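Local atomic coordinates of phosphomethylpyrimidine kinase (Pyrococcus furiosus, PDB entry 2PB9), a protein that probably phosphorylates hydroxymethylpyrimidine and its phosphate, then, through the C-terminal ThiN domain described here, condenses the resulting pyrimidine diphosphate with a thiazole phosphate to form thiamine phosphate. Residues Phe35-Pro40 / Glu91-Ile96; Tyr85-Pro90 / Gly142-Ile147. One frame throughout, in Å; residues are numbered along the deposited sequence.

Contact 1: Phe35-Pro40 / Glu91-Ile96; sequences FVYSLP and EYRSAI
V36 and A95 form the hydrogen-bonded pair that anchors strand 35-38 to strand 94-96; the N-to-C directions of these short segments lie 165° apart, so the pairing is antiparallel. V36 N donates to A95 O at 3.1 Å, and A95 N returns a bond to V36 O at 3.2 Å. V36 O takes a second donor, the hydroxyl of S94, whose OG lies 3.0 Å away and approaches nearly end-on to the carbonyl. That reach depends on the first torsion of S94, which sets OG anti to the backbone N (chi1 -175°). One buried acceptor is thus gripped by two donors from the same partner strand. Beyond the non-hydrogen-bonded pair Y37/S94, S38 N donates to R93 O at 2.6 Å; the same oxygen lies at the edge of the Y37 ring. S38 OG is satisfied within its own segment by L39 O, at 2.7 Å. The outward backbone groups are used too: Y37 bonds to A51 and S94 to G173.

The R93 side chain bends at chi2, with CG 3.8 Å from CE1 of Y37, and carries its guanidinium between P40, whose N lies over one face, and the Y37 hydroxyl over the opposite one, though the exact place of this end is doubtful. At the far end, CD1 of I96 sits over a face of the F35 ring, offset toward the rim, while CD2 of F35 lies 4.0 Å from CB of I96.

F35, Y37, S94 and I96 project to one face, where helix 176-185 and, for the two aromatics, helix 5-21 pack; A95, on the other, meets V82 of helix 77-86. This is the central antiparallel strand pair of a mixed sheet sandwiched between helices, the core of the ThiN domain.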
loop_
_atom_site.group_PDB
_atom_site.type_symbol
_atom_site.label_atom_id
_atom_site.label_comp_id
_atom_site.label_asym_id
_atom_site.label_seq_id
_atom_site.Cartn_x
_atom_site.Cartn_y
_atom_site.Cartn_z
ATOM N N PHE A 35 -6.536 -26.286 6.756
ATOM C CA PHE A 35 -5.510 -27.306 6.890
ATOM C C PHE A 35 -5.789 -28.283 5.747
ATOM O O PHE A 35 -6.894 -28.829 5.642
ATOM C CB PHE A 35 -5.683 -27.961 8.266
ATOM C CG PHE A 35 -4.512 -28.777 8.724
ATOM C CD1 PHE A 35 -4.500 -29.315 10.013
ATOM C CD2 PHE A 35 -3.441 -29.049 7.876
ATOM C CE1 PHE A 35 -3.442 -30.118 10.454
ATOM C CE2 PHE A 35 -2.376 -29.852 8.302
ATOM C CZ PHE A 35 -2.380 -30.388 9.596
ATOM N N VAL A 36 -4.806 -28.490 4.876
ATOM C CA VAL A 36 -5.023 -29.382 3.741
ATOM C C VAL A 36 -4.088 -30.566 3.621
ATOM O O VAL A 36 -3.003 -30.600 4.206
ATOM C CB VAL A 36 -4.972 -28.627 2.382
ATOM C CG1 VAL A 36 -5.982 -27.515 2.375
ATOM C CG2 VAL A 36 -3.561 -28.099 2.111
ATOM N N TYR A 37 -4.544 -31.539 2.843
ATOM C CA TYR A 37 -3.793 -32.750 2.574
ATOM C C TYR A 37 -4.191 -33.181 1.167
ATOM O O TYR A 37 -5.329 -33.574 0.910
ATOM C CB TYR A 37 -4.137 -33.822 3.595
ATOM C CG TYR A 37 -3.199 -35.006 3.584
ATOM C CD1 TYR A 37 -1.987 -34.963 2.888
ATOM C CD2 TYR A 37 -3.516 -36.170 4.291
ATOM C CE1 TYR A 37 -1.117 -36.046 2.894
ATOM C CE2 TYR A 37 -2.654 -37.256 4.308
ATOM C CZ TYR A 37 -1.462 -37.187 3.609
ATOM O OH TYR A 37 -0.619 -38.264 3.641
ATOM N N SER A 38 -3.233 -33.081 0.258
ATOM C CA SER A 38 -3.452 -33.399 -1.139
ATOM C C SER A 38 -3.271 -34.861 -1.505
ATOM O O SER A 38 -2.720 -35.650 -0.737
ATOM C CB SER A 38 -2.502 -32.550 -1.990
ATOM O OG SER A 38 -2.500 -32.978 -3.330
ATOM N N LEU A 39 -3.768 -35.212 -2.689
ATOM C CA LEU A 39 -3.604 -36.558 -3.218
ATOM C C LEU A 39 -2.202 -36.493 -3.787
ATOM O O LEU A 39 -1.709 -35.415 -4.119
ATOM C CB LEU A 39 -4.587 -36.846 -4.360
ATOM C CG LEU A 39 -6.043 -37.192 -4.047
ATOM C CD1 LEU A 39 -6.858 -37.111 -5.316
ATOM C CD2 LEU A 39 -6.123 -38.578 -3.434
ATOM N N PRO A 40 -1.571 -37.646 -3.881
ATOM C CA PRO A 40 -0.219 -37.717 -4.439
ATOM C C PRO A 40 -0.196 -37.503 -5.959
ATOM O O PRO A 40 -1.230 -37.699 -6.600
ATOM C CB PRO A 40 0.196 -39.172 -4.194
ATOM C CG PRO A 40 -1.071 -39.931 -4.234
ATOM C CD PRO A 40 -2.135 -38.984 -3.757
ATOM N N GLU A 91 6.527 -34.792 -2.111
ATOM C CA GLU A 91 6.179 -35.529 -0.902
ATOM C C GLU A 91 5.427 -34.659 0.097
ATOM O O GLU A 91 4.788 -35.164 1.015
ATOM C CB GLU A 91 7.437 -36.081 -0.233
ATOM C CG GLU A 91 8.235 -37.016 -1.119
ATOM C CD GLU A 91 7.471 -38.286 -1.465
ATOM O OE1 GLU A 91 6.319 -38.179 -1.951
ATOM O OE2 GLU A 91 8.024 -39.391 -1.252
ATOM N N TYR A 92 5.492 -33.348 -0.085
ATOM C CA TYR A 92 4.830 -32.443 0.837
ATOM C C TYR A 92 3.453 -32.021 0.376
ATOM O O TYR A 92 3.287 -30.963 -0.233
ATOM C CB TYR A 92 5.713 -31.223 1.075
ATOM C CG TYR A 92 6.971 -31.579 1.814
ATOM C CD1 TYR A 92 7.948 -32.380 1.219
ATOM C CD2 TYR A 92 7.150 -31.195 3.141
ATOM C CE1 TYR A 92 9.068 -32.801 1.929
ATOM C CE2 TYR A 92 8.270 -31.608 3.866
ATOM C CZ TYR A 92 9.222 -32.413 3.252
ATOM O OH TYR A 92 10.314 -32.841 3.966
ATOM N N ARG A 93 2.460 -32.850 0.685
ATOM C CA ARG A 93 1.093 -32.569 0.290
ATOM C C ARG A 93 0.177 -32.127 1.405
ATOM O O ARG A 93 -1.041 -32.270 1.314
ATOM C CB ARG A 93 0.485 -33.769 -0.420
ATOM C CG ARG A 93 1.056 -35.093 -0.020
ATOM C CD ARG A 93 1.349 -35.877 -1.272
ATOM N NE ARG A 93 1.265 -37.307 -1.033
ATOM C CZ ARG A 93 0.151 -37.945 -0.695
ATOM N NH1 ARG A 93 -0.987 -37.280 -0.557
ATOM N NH2 ARG A 93 0.182 -39.253 -0.491
ATOM N N SER A 94 0.769 -31.591 2.463
ATOM C CA SER A 94 -0.000 -31.084 3.581
ATOM C C SER A 94 0.530 -29.690 3.862
ATOM O O SER A 94 1.681 -29.376 3.544
ATOM C CB SER A 94 0.180 -31.965 4.816
ATOM O OG SER A 94 -0.675 -31.531 5.866
ATOM N N ALA A 95 -0.317 -28.850 4.443
ATOM C CA ALA A 95 0.073 -27.488 4.774
ATOM C C ALA A 95 -1.005 -26.870 5.643
ATOM O O ALA A 95 -2.067 -27.460 5.836
ATOM C CB ALA A 95 0.258 -26.658 3.490
ATOM N N ILE A 96 -0.722 -25.687 6.169
ATOM C CA ILE A 96 -1.677 -24.965 6.999
ATOM C C ILE A 96 -1.299 -23.488 7.043
ATOM O O ILE A 96 -0.115 -23.138 7.079
ATOM C CB ILE A 96 -1.720 -25.524 8.443
ATOM C CG1 ILE A 96 -2.839 -24.849 9.225
ATOM C CG2 ILE A 96 -0.398 -25.274 9.157
ATOM C CD1 ILE A 96 -3.049 -25.445 10.593
#

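Contact 2: Tyr85-Pro90 / Gly142-Ile147; sequences YMRFYP and GIETAI
I147 places its CD1 methyl among three aromatic side chains: 3.5 Å from CD2 of F88, 3.7 Å from CD1 of Y85 and 3.9 Å from CE1 of Y89, meeting the last ring at its edge, in plane. Its other branch makes a CH-pi contact, with CG2 4.1 Å from the F88 ring centroid and 22° off the normal. Both branches can reach because CG2 stands anti to the backbone N while CG1 lies beside it (chi1 -82°).

The F88 ring is touched a second way, at its edge, by CG of E144, 3.7 Å from CE2. With F88 cut back to an alanine, the two I147 methyls and the E144 methylene are likely to lose the ring they pack on, opening a gap between the two segments. Beyond CG, E144 extends to R87, where OE2 and NH2, 3.2 Å apart, form a salt bridge whose hydrogen bond is weak; the guanidinium and carboxylate planes stand 69° apart. One helical turn before I147, I143 lays its CG2 3.8 Å from CA of Y85.

Y89 N donates to Y85 O, which holds the backbone so that CD1 of Y89 lies over a face of the Y85 ring. That ring also stacks with F172, and its OH is hydrogen-bonded to P154 O and R153 NH1. The arrangement is apolar packing, edged by a salt bridge, between segment 85-90, in the region where helix 77-86 gives way to the next strand, and helix 138-149, both against the sheet of an alpha/beta fold.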
loop_
_atom_site.group_PDB
_atom_site.type_symbol
_atom_site.label_atom_id
_atom_site.label_comp_id
_atom_site.label_asym_id
_atom_site.label_seq_id
_atom_site.Cartn_x
_atom_site.Cartn_y
_atom_site.Cartn_z
ATOM N N TYR A 85 3.737 -26.155 -4.479
ATOM C CA TYR A 85 4.885 -26.548 -3.679
ATOM C C TYR A 85 5.325 -27.961 -4.071
ATOM O O TYR A 85 6.516 -28.247 -4.146
ATOM C CB TYR A 85 4.496 -26.492 -2.204
ATOM C CG TYR A 85 5.625 -26.699 -1.231
ATOM C CD1 TYR A 85 6.253 -25.611 -0.613
ATOM C CD2 TYR A 85 6.016 -27.988 -0.860
ATOM C CE1 TYR A 85 7.236 -25.802 0.358
ATOM C CE2 TYR A 85 6.992 -28.197 0.109
ATOM C CZ TYR A 85 7.597 -27.101 0.717
ATOM O OH TYR A 85 8.548 -27.319 1.691
HETATM N N MSE A 86 4.354 -28.837 -4.330
HETATM C CA MSE A 86 4.644 -30.219 -4.715
HETATM C C MSE A 86 5.443 -30.301 -6.014
HETATM O O MSE A 86 6.180 -31.261 -6.246
HETATM C CB MSE A 86 3.341 -31.016 -4.842
HETATM C CG MSE A 86 2.724 -31.363 -3.489
HETATM SE SE MSE A 86 0.850 -31.885 -3.523
HETATM C CE MSE A 86 1.051 -33.789 -3.776
ATOM N N ARG A 87 5.291 -29.293 -6.863
ATOM C CA ARG A 87 6.020 -29.257 -8.118
ATOM C C ARG A 87 7.520 -29.251 -7.835
ATOM O O ARG A 87 8.331 -29.486 -8.729
ATOM C CB ARG A 87 5.637 -28.008 -8.911
ATOM C CG ARG A 87 4.637 -28.265 -10.024
ATOM C CD ARG A 87 4.014 -26.973 -10.524
ATOM N NE ARG A 87 5.021 -25.977 -10.873
ATOM C CZ ARG A 87 4.762 -24.681 -11.026
ATOM N NH1 ARG A 87 3.520 -24.227 -10.861
ATOM N NH2 ARG A 87 5.746 -23.836 -11.323
ATOM N N PHE A 88 7.876 -28.991 -6.580
ATOM C CA PHE A 88 9.270 -28.941 -6.169
ATOM C C PHE A 88 9.588 -30.028 -5.155
ATOM O O PHE A 88 10.689 -30.568 -5.135
ATOM C CB PHE A 88 9.569 -27.567 -5.582
ATOM C CG PHE A 88 9.369 -26.450 -6.559
ATOM C CD1 PHE A 88 10.369 -26.104 -7.454
ATOM C CD2 PHE A 88 8.156 -25.781 -6.623
ATOM C CE1 PHE A 88 10.163 -25.107 -8.398
ATOM C CE2 PHE A 88 7.943 -24.784 -7.566
ATOM C CZ PHE A 88 8.951 -24.447 -8.455
ATOM N N TYR A 89 8.617 -30.342 -4.307
ATOM C CA TYR A 89 8.784 -31.374 -3.299
ATOM C C TYR A 89 7.483 -32.132 -3.254
ATOM O O TYR A 89 6.643 -31.890 -2.389
ATOM C CB TYR A 89 9.074 -30.754 -1.945
ATOM C CG TYR A 89 10.178 -29.739 -2.013
ATOM C CD1 TYR A 89 9.897 -28.390 -2.256
ATOM C CD2 TYR A 89 11.512 -30.124 -1.859
ATOM C CE1 TYR A 89 10.920 -27.450 -2.338
ATOM C CE2 TYR A 89 12.538 -29.196 -1.937
ATOM C CZ TYR A 89 12.239 -27.861 -2.174
ATOM O OH TYR A 89 13.262 -26.940 -2.226
ATOM N N PRO A 90 7.298 -33.061 -4.204
ATOM C CA PRO A 90 6.106 -33.900 -4.347
ATOM C C PRO A 90 5.671 -34.697 -3.120
ATOM O O PRO A 90 4.562 -35.215 -3.088
ATOM C CB PRO A 90 6.452 -34.786 -5.547
ATOM C CG PRO A 90 7.963 -34.815 -5.544
ATOM C CD PRO A 90 8.296 -33.394 -5.235
ATOM N N GLY A 142 4.264 -16.748 -5.813
ATOM C CA GLY A 142 4.849 -16.593 -4.500
ATOM C C GLY A 142 5.612 -17.821 -4.047
ATOM O O GLY A 142 6.777 -17.717 -3.655
ATOM N N ILE A 143 4.961 -18.984 -4.111
ATOM C CA ILE A 143 5.570 -20.243 -3.689
ATOM C C ILE A 143 6.903 -20.510 -4.389
ATOM O O ILE A 143 7.877 -20.899 -3.753
ATOM C CB ILE A 143 4.607 -21.446 -3.935
ATOM C CG1 ILE A 143 3.284 -21.222 -3.190
ATOM C CG2 ILE A 143 5.249 -22.752 -3.452
ATOM C CD1 ILE A 143 3.416 -21.037 -1.693
ATOM N N GLU A 144 6.944 -20.291 -5.696
ATOM C CA GLU A 144 8.167 -20.506 -6.462
ATOM C C GLU A 144 9.238 -19.502 -6.068
ATOM O O GLU A 144 10.392 -19.855 -5.847
ATOM C CB GLU A 144 7.883 -20.363 -7.950
ATOM C CG GLU A 144 6.876 -21.341 -8.485
ATOM C CD GLU A 144 6.479 -21.009 -9.900
ATOM O OE1 GLU A 144 7.396 -20.839 -10.738
ATOM O OE2 GLU A 144 5.259 -20.915 -10.171
ATOM N N THR A 145 8.844 -18.239 -6.000
ATOM C CA THR A 145 9.764 -17.181 -5.626
ATOM C C THR A 145 10.417 -17.575 -4.314
ATOM O O THR A 145 11.638 -17.588 -4.205
ATOM C CB THR A 145 9.007 -15.850 -5.469
ATOM O OG1 THR A 145 8.580 -15.403 -6.758
ATOM C CG2 THR A 145 9.877 -14.793 -4.832
ATOM N N ALA A 146 9.588 -17.920 -3.333
ATOM C CA ALA A 146 10.059 -18.322 -2.010
ATOM C C ALA A 146 10.937 -19.576 -2.033
ATOM O O ALA A 146 11.951 -19.652 -1.337
ATOM C CB ALA A 146 8.876 -18.550 -1.106
ATOM N N ILE A 147 10.529 -20.557 -2.835
ATOM C CA ILE A 147 11.251 -21.816 -2.964
ATOM C C ILE A 147 12.603 -21.636 -3.650
ATOM O O ILE A 147 13.598 -22.243 -3.249
ATOM C CB ILE A 147 10.381 -22.867 -3.732
ATOM C CG1 ILE A 147 9.386 -23.513 -2.751
ATOM C CG2 ILE A 147 11.259 -23.922 -4.393
ATOM C CD1 ILE A 147 8.459 -24.555 -3.361
#

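How the contacts relate
The two contacts have centres 13 Å apart and share a continuous piece of chain: 85-90 runs directly into 91-96, carrying the path from helix 77-86 to strand 94-98. In sequence their segments alternate, so the contacts cross. They also touch in space. The selenomethionine M86 puts its CE 3.3 Å from CD of R93 and 3.2 Å from L39 O, while CB of Y92 packs 3.4 Å from CE2 of Y85. M86 and Y92 tie the strand pair of contact 1 to the helix packing of contact 2. A bound phosphate, probably from the crystallisation liquor, lies about 5 Å from the V36 side chain of contact 1 and may mark a pocket there.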